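Putative methyltransferase protein (PDB 5BP9) probably catalyses methyl transfer from S-adenosyl-L-methionine and binds the demethylated product, S-adenosyl-L-homocysteine. Local coordinates at residues C114-L119 and K124-I129; G172-G175 and N179-L182. All blocks are in the same frame, centred on the assembly; numbering follows the deposited sequence. Where two conformers were deposited one is given.

Interaction 1. Residues C114-L119 and K124-I129; sequences CHALAL and KEVSAI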
ATOM      1  N   CYS A 114       7.464   5.755   7.334  1.00 16.70           N
ATOM      2  CA  CYS A 114       8.060   4.799   8.244  1.00 18.94           C
ATOM      3  C   CYS A 114       8.973   3.787   7.549  1.00 17.39           C
ATOM      4  O   CYS A 114      10.094   3.552   8.025  1.00 20.87           O
ATOM      5  CB  CYS A 114       6.965   4.089   9.081  1.00 28.58           C
ATOM      6  SG  CYS A 114       5.708   3.109   8.185  1.00 48.45           S
ATOM      7  N   HIS A 115       8.504   3.187   6.447  1.00 16.61           N
ATOM      8  CA  HIS A 115       9.300   2.202   5.751  1.00 16.16           C
ATOM      9  C   HIS A 115      10.502   2.877   5.114  1.00 17.06           C
ATOM     10  O   HIS A 115      11.624   2.368   5.232  1.00 17.28           O
ATOM     11  CB  HIS A 115       8.490   1.415   4.729  1.00 16.48           C
ATOM     12  CG  HIS A 115       7.387   0.614   5.341  1.00 21.44           C
ATOM     13  ND1 HIS A 115       6.095   0.623   4.860  1.00 29.48           N
ATOM     14  CD2 HIS A 115       7.385  -0.206   6.412  1.00 20.84           C
ATOM     15  CE1 HIS A 115       5.352  -0.166   5.610  1.00 28.41           C
ATOM     16  NE2 HIS A 115       6.113  -0.676   6.560  1.00 19.56           N
ATOM     17  N   ALA A 116      10.274   4.023   4.470  1.00 15.37           N
ATOM     18  CA  ALA A 116      11.343   4.739   3.791  1.00 14.78           C
ATOM     19  C   ALA A 116      12.443   5.130   4.766  1.00 15.72           C
ATOM     20  O   ALA A 116      13.626   4.926   4.461  1.00 17.77           O
ATOM     21  CB  ALA A 116      10.813   5.962   3.061  1.00 15.37           C
ATOM     22  N   LEU A 117      12.070   5.668   5.928  1.00 17.34           N
ATOM     23  CA  LEU A 117      13.061   5.986   6.975  1.00 20.08           C
ATOM     24  C   LEU A 117      13.858   4.782   7.463  1.00 20.93           C
ATOM     25  O   LEU A 117      15.059   4.880   7.669  1.00 21.68           O
ATOM     26  CB  LEU A 117      12.390   6.673   8.165  1.00 22.10           C
ATOM     27  CG  LEU A 117      11.847   8.076   7.872  1.00 20.08           C
ATOM     28  CD1 LEU A 117      10.996   8.597   9.029  1.00 26.18           C
ATOM     29  CD2 LEU A 117      12.956   9.072   7.557  1.00 22.31           C
ATOM     30  N   ALA A 118      13.194   3.655   7.662  1.00 19.84           N
ATOM     31  CA  ALA A 118      13.883   2.431   8.072  1.00 17.66           C
ATOM     32  C   ALA A 118      14.882   1.993   7.027  1.00 20.65           C
ATOM     33  O   ALA A 118      16.013   1.620   7.351  1.00 23.54           O
ATOM     34  CB  ALA A 118      12.897   1.325   8.372  1.00 21.26           C
ATOM     35  N   LEU A 119      14.485   2.055   5.760  1.00 17.85           N
ATOM     36  CA  LEU A 119      15.386   1.674   4.689  1.00 17.36           C
ATOM     37  C   LEU A 119      16.603   2.605   4.603  1.00 20.16           C
ATOM     38  O   LEU A 119      17.728   2.132   4.432  1.00 19.75           O
ATOM     39  CB  LEU A 119      14.665   1.639   3.362  1.00 16.82           C
ATOM     40  CG  LEU A 119      13.573   0.580   3.231  1.00 16.40           C
ATOM     41  CD1 LEU A 119      12.638   0.941   2.085  1.00 19.38           C
ATOM     42  CD2 LEU A 119      14.185  -0.800   3.042  1.00 17.22           C
ATOM     43  N   LYS A 124      20.081   2.078   2.523  1.00 21.63           N
ATOM     44  CA  LYS A 124      19.496   1.683   1.246  1.00 19.80           C
ATOM     45  C   LYS A 124      18.973   2.898   0.475  1.00 18.86           C
ATOM     46  O   LYS A 124      18.639   3.931   1.066  1.00 20.44           O
ATOM     47  CB  LYS A 124      18.391   0.628   1.451  1.00 18.43           C
ATOM     48  CG  LYS A 124      18.913  -0.714   1.984  1.00 19.53           C
ATOM     49  CD  LYS A 124      17.813  -1.734   2.233  1.00 18.23           C
ATOM     50  CE  LYS A 124      18.359  -2.999   2.862  1.00 18.95           C
ATOM     51  NZ  LYS A 124      17.304  -3.994   3.215  1.00 20.90           N
ATOM     52  N   GLU A 125      18.915   2.732  -0.846  1.00 18.24           N
ATOM     53  CA  GLU A 125      18.435   3.763  -1.761  0.50 17.10           C
ATOM     54  C   GLU A 125      16.931   3.589  -1.975  1.00 16.52           C
ATOM     55  O   GLU A 125      16.491   2.570  -2.511  1.00 17.91           O
ATOM     56  CB  GLU A 125      19.174   3.648  -3.091  0.50 17.46           C
ATOM     57  CG  GLU A 125      18.889   4.760  -4.083  0.50 21.74           C
ATOM     58  CD  GLU A 125      19.314   4.388  -5.487  0.50 21.10           C
ATOM     59  OE1 GLU A 125      19.232   5.262  -6.367  0.50 31.48           O
ATOM     60  OE2 GLU A 125      19.707   3.226  -5.705  0.50 52.69           O
ATOM     61  N   VAL A 126      16.159   4.593  -1.568  1.00 15.04           N
ATOM     62  CA  VAL A 126      14.692   4.522  -1.626  1.00 15.24           C
ATOM     63  C   VAL A 126      14.072   5.814  -2.158  1.00 15.71           C
ATOM     64  O   VAL A 126      14.522   6.930  -1.831  1.00 18.20           O
ATOM     65  CB  VAL A 126      14.072   4.108  -0.266  1.00 18.24           C
ATOM     66  CG1 VAL A 126      14.448   5.065   0.851  1.00 21.02           C
ATOM     67  CG2 VAL A 126      12.551   3.976  -0.334  1.00 16.57           C
ATOM     68  N   SER A 127      13.061   5.628  -3.017  1.00 13.52           N
ATOM     69  CA  SER A 127      12.176   6.682  -3.485  1.00 12.53           C
ATOM     70  C   SER A 127      10.802   6.352  -2.925  1.00 13.65           C
ATOM     71  O   SER A 127      10.366   5.206  -3.009  1.00 15.70           O
ATOM     72  CB  SER A 127      12.146   6.690  -5.019  1.00 17.20           C
ATOM     73  OG  SER A 127      13.393   7.143  -5.554  1.00 25.25           O
ATOM     74  N   ALA A 128      10.129   7.332  -2.338  1.00 13.22           N
ATOM     75  CA  ALA A 128       8.804   7.110  -1.752  1.00 13.12           C
ATOM     76  C   ALA A 128       7.772   7.948  -2.520  1.00 14.46           C
ATOM     77  O   ALA A 128       8.032   9.106  -2.860  1.00 17.20           O
ATOM     78  CB  ALA A 128       8.839   7.488  -0.274  1.00 14.39           C
ATOM     79  N   ILE A 129       6.596   7.368  -2.773  1.00 12.71           N
ATOM     80  CA  ILE A 129       5.523   8.092  -3.461  1.00 12.60           C
ATOM     81  C   ILE A 129       4.213   7.943  -2.689  1.00 11.79           C
ATOM     82  O   ILE A 129       3.975   6.921  -2.014  1.00 11.95           O
ATOM     83  CB  ILE A 129       5.345   7.649  -4.927  1.00 11.22           C
ATOM     84  CG1 ILE A 129       4.860   6.195  -5.065  1.00 11.37           C
ATOM     85  CG2 ILE A 129       6.605   7.929  -5.746  1.00 13.05           C
ATOM     86  CD1 ILE A 129       4.379   5.885  -6.460  1.00 13.68           C
TER
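Leu-119 meets Lys-124 and Val-126, while the imidazole of His-115, which takes no part in that meeting, lies elsewhere on the helix. Cys-114 SG sits over the centre of one face of the ring, 4.0 Å above its plane, and NE2 at the ring's edge hydrogen-bonds Glu-94. Leu-119 O receives the backbone N of Lys-124 at 3.0 Å, tilted 32° from the carbonyl plane, which ties the helix to the start of the returning chain. Leu-119 then splits its branches: CD1 meets Val-126 CG2 at 3.9 Å, the two side chains crossing at about a right angle, and CD2 lies 3.8 Å from CD of Lys-124. Extended beyond CG, the lysine chain brings NZ to a hydrogen bond with Ala-101 O. CG1 of Val-126, placed between the backbone N and the carbonyl carbon (chi1 58°), lies 3.7 Å from Ala-116 O. Further along, CB of Ala-116 and CB of Ala-128 lie 4.2 Å apart. The axes of helix 114-119 and strand 125-129 approach to 8.4 Å and run nearly antiparallel (165°). This is the helix-to-strand return of the beta-alpha-beta unit 104-108, 114-121, 125-130, a Rossmann-like core whose second strand ends at the SAH-binding Asp-130.

Interaction 2. Residues G172-G175 and N179-L182; sequences GIIG and NMPL. With SAH (S-adenosyl-L-homocysteine), chain D.
Ile-174 meets Asn-179 and Met-180 in the connection between strand 161-166 and helix 180-190, where a short 3-10 turn beside the bound S-adenosyl-L-homocysteine (SAH) leads toward the helix. The turn is closed by Gly-175 N bonding to Gly-172 O at 2.9 Å, and Gly-175 then swings the chain away with a positive phi of 84°. Asn-179 reaches back with its side-chain amide: ND2 donates to the backbone oxygen of Ile-174 at 2.9 Å, with an N-H...O angle of 163°. The oxygen lies essentially in the plane of the amide, and the donor approaches nearly along the C=O direction, so the bond is nearly straight at both ends and helps to set the rotation of the carboxamide. Beside this hydrogen bond the contact is apolar. The Ile-174 and Asn-179 side chains run past one another in opposite directions, bringing CG2 of the isoleucine within 3.9 Å of the asparagine CB. Met-180, present as selenomethionine, bends at its second torsion (chi2 -76°) and carries its methyl CE to 3.9 Å from Ile-174 CD1, the two side chains crossing at about a right angle. Leu-244 of strand 236-244 touches both side chains, and Ile-246 also meets Met-180. Ile-173 turns instead to SAH: in the conformer described, one of two, it lies over a face of the adenine, with CG1 3.6 Å from N7 of SAH. Phe-153 and Trp-243 pack against the same side chain. The result is a 3-10 turn in which Ile-174 packs on the start of the helix while Ile-173 faces the ligand, placed after the fourth strand of a class I methyltransferase fold, at the adenine side of the S-adenosyl-L-homocysteine pocket.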
ATOM      1  N   GLY A 172      -3.979  -3.154  -1.930  1.00 12.84           N
ATOM      2  CA  GLY A 172      -5.048  -2.198  -1.826  1.00 13.63           C
ATOM      3  C   GLY A 172      -5.180  -1.221  -2.952  1.00 11.51           C
ATOM      4  O   GLY A 172      -6.277  -1.032  -3.499  1.00 14.12           O
ATOM      5  N   ILE A 173      -4.037  -0.632  -3.320  1.00 12.27           N
ATOM      6  CA  ILE A 173      -3.894   0.401  -4.348  0.50 11.58           C
ATOM      7  C   ILE A 173      -4.455  -0.026  -5.707  1.00 15.68           C
ATOM      8  O   ILE A 173      -4.902   0.798  -6.508  1.00 18.93           O
ATOM      9  CB  ILE A 173      -2.405   0.835  -4.404  0.50 11.20           C
ATOM     10  CG1 ILE A 173      -2.145   1.791  -3.226  0.50 18.01           C
ATOM     11  CG2 ILE A 173      -2.038   1.597  -5.673  0.50 14.32           C
ATOM     12  CD1 ILE A 173      -0.700   2.176  -3.015  0.50 18.24           C
ATOM     13  N   ILE A 174      -4.382  -1.332  -5.971  1.00 13.79           N
ATOM     14  CA  ILE A 174      -4.900  -1.889  -7.246  1.00 13.18           C
ATOM     15  C   ILE A 174      -6.430  -1.702  -7.354  1.00 15.87           C
ATOM     16  O   ILE A 174      -6.980  -1.530  -8.464  1.00 15.35           O
ATOM     17  CB  ILE A 174      -4.473  -3.362  -7.455  1.00 14.31           C
ATOM     18  CG1 ILE A 174      -2.941  -3.467  -7.457  1.00 14.46           C
ATOM     19  CG2 ILE A 174      -5.064  -3.933  -8.764  1.00 17.96           C
ATOM     20  CD1 ILE A 174      -2.433  -4.863  -7.310  1.00 16.82           C
ATOM     21  N   GLY A 175      -7.120  -1.734  -6.214  1.00 14.19           N
ATOM     22  CA  GLY A 175      -8.545  -1.391  -6.130  1.00 14.27           C
ATOM     23  C   GLY A 175      -9.506  -2.512  -6.462  1.00 14.60           C
ATOM     24  O   GLY A 175     -10.369  -2.868  -5.652  1.00 15.81           O
ATOM     25  N   ASN A 179      -8.412  -4.078 -12.613  1.00 13.37           N
ATOM     26  CA  ASN A 179      -7.187  -3.272 -12.754  1.00 12.17           C
ATOM     27  C   ASN A 179      -5.887  -4.068 -12.761  1.00 11.86           C
ATOM     28  O   ASN A 179      -4.819  -3.482 -12.848  1.00 12.56           O
ATOM     29  CB  ASN A 179      -7.136  -2.234 -11.651  1.00 12.55           C
ATOM     30  CG  ASN A 179      -8.193  -1.173 -11.822  1.00 16.06           C
ATOM     31  OD1 ASN A 179      -8.699  -0.946 -12.937  1.00 17.47           O
ATOM     32  ND2 ASN A 179      -8.522  -0.497 -10.735  1.00 17.37           N
HETATM   33  N   MSE A 180      -5.967  -5.399 -12.680  1.00 12.13           N
HETATM   34  CA  MSE A 180      -4.745  -6.203 -12.703  1.00 12.54           C
HETATM   35  C   MSE A 180      -3.909  -6.018 -13.963  1.00 12.84           C
HETATM   36  O   MSE A 180      -2.685  -5.872 -13.847  1.00 12.84           O
HETATM   37  CB  MSE A 180      -5.009  -7.687 -12.424  1.00 13.72           C
HETATM   38  CG  MSE A 180      -5.357  -7.921 -10.963  1.00 15.41           C
HETATM   39 SE   MSE A 180      -3.694  -7.821  -9.902  1.00 19.79          SE
HETATM   40  CE  MSE A 180      -4.629  -7.887  -8.268  1.00 30.25           C
ATOM     41  N   PRO A 181      -4.516  -5.997 -15.166  1.00 13.73           N
ATOM     42  CA  PRO A 181      -3.682  -5.780 -16.363  1.00 13.32           C
ATOM     43  C   PRO A 181      -2.939  -4.420 -16.330  1.00 12.64           C
ATOM     44  O   PRO A 181      -1.740  -4.367 -16.623  1.00 13.73           O
ATOM     45  CB  PRO A 181      -4.681  -5.925 -17.520  1.00 13.58           C
ATOM     46  CG  PRO A 181      -5.757  -6.819 -16.966  1.00 13.78           C
ATOM     47  CD  PRO A 181      -5.894  -6.395 -15.538  1.00 14.88           C
ATOM     48  N   LEU A 182      -3.627  -3.343 -15.942  1.00 12.91           N
ATOM     49  CA  LEU A 182      -2.996  -2.023 -15.821  1.00 14.55           C
ATOM     50  C   LEU A 182      -1.855  -2.073 -14.830  1.00 13.26           C
ATOM     51  O   LEU A 182      -0.777  -1.536 -15.084  1.00 14.76           O
ATOM     52  CB  LEU A 182      -4.024  -0.980 -15.364  1.00 16.48           C
ATOM     53  CG  LEU A 182      -3.527   0.445 -15.090  1.00 22.61           C
ATOM     54  CD1 LEU A 182      -3.273   1.196 -16.389  1.00 29.19           C
ATOM     55  CD2 LEU A 182      -4.531   1.189 -14.222  1.00 28.84           C
TER
HETATM   56  N   SAH D 303       2.512   2.201   3.439  1.00 37.50           N
HETATM   57  CA  SAH D 303       1.975   3.071   4.556  1.00 53.00           C
HETATM   58  CB  SAH D 303       0.554   3.602   4.315  1.00 50.63           C
HETATM   59  CG  SAH D 303      -0.504   2.557   3.958  1.00 39.65           C
HETATM   60  SD  SAH D 303      -2.062   3.332   3.635  1.00 22.99           S
HETATM   61  C   SAH D 303       1.990   2.323   5.861  1.00 61.37           C
HETATM   62  O   SAH D 303       2.315   1.141   5.909  1.00 39.48           O
HETATM   63  OXT SAH D 303       1.687   2.853   6.929  1.00 77.23           O
HETATM   64  C5' SAH D 303      -2.071   3.415   1.862  1.00 19.87           C
HETATM   65  C4' SAH D 303      -1.354   4.647   1.325  1.00 15.88           C
HETATM   66  O4' SAH D 303      -1.345   4.566  -0.116  1.00 13.82           O
HETATM   67  C3' SAH D 303      -1.981   5.998   1.661  1.00 12.43           C
HETATM   68  O3' SAH D 303      -0.981   6.878   2.223  1.00 13.96           O
HETATM   69  C2' SAH D 303      -2.533   6.496   0.329  1.00 11.84           C
HETATM   70  O2' SAH D 303      -2.629   7.900   0.192  1.00 13.40           O
HETATM   71  C1' SAH D 303      -1.586   5.868  -0.668  1.00 11.94           C
HETATM   72  N9  SAH D 303      -2.072   5.685  -2.044  1.00 12.85           N
HETATM   73  C8  SAH D 303      -3.296   5.273  -2.414  1.00 13.85           C
HETATM   74  N7  SAH D 303      -3.448   5.133  -3.696  1.00 14.53           N
HETATM   75  C5  SAH D 303      -2.211   5.460  -4.216  1.00 12.45           C
HETATM   76  C6  SAH D 303      -1.701   5.519  -5.521  1.00 13.22           C
HETATM   77  N6  SAH D 303      -2.428   5.209  -6.608  1.00 13.80           N
HETATM   78  N1  SAH D 303      -0.404   5.898  -5.692  1.00 12.77           N
HETATM   79  C2  SAH D 303       0.325   6.216  -4.601  1.00 13.35           C
HETATM   80  N3  SAH D 303      -0.064   6.189  -3.314  1.00 12.70           N
HETATM   81  C4  SAH D 303      -1.352   5.813  -3.179  1.00 10.72           C

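Both contacts are buried and belong to the same methyltransferase domain, yet they lie on opposite sides of the chain's centre, their own centres 22 Å apart, and share no element. Interaction 1 joins a regular helix to a strand of the seven-stranded sheet, chiefly through aliphatic side chains, with one backbone-to-backbone hydrogen bond at the turn. Interaction 2 buries less surface and joins a loop to the start of a helix, and its hydrogen bond comes from a side-chain amide. SAH relates them: His-115 of the first touches the ligand, and Ile-173 of the second covers its adenine, although in neither case does the ligand-contacting residue take part in the contact between the segments.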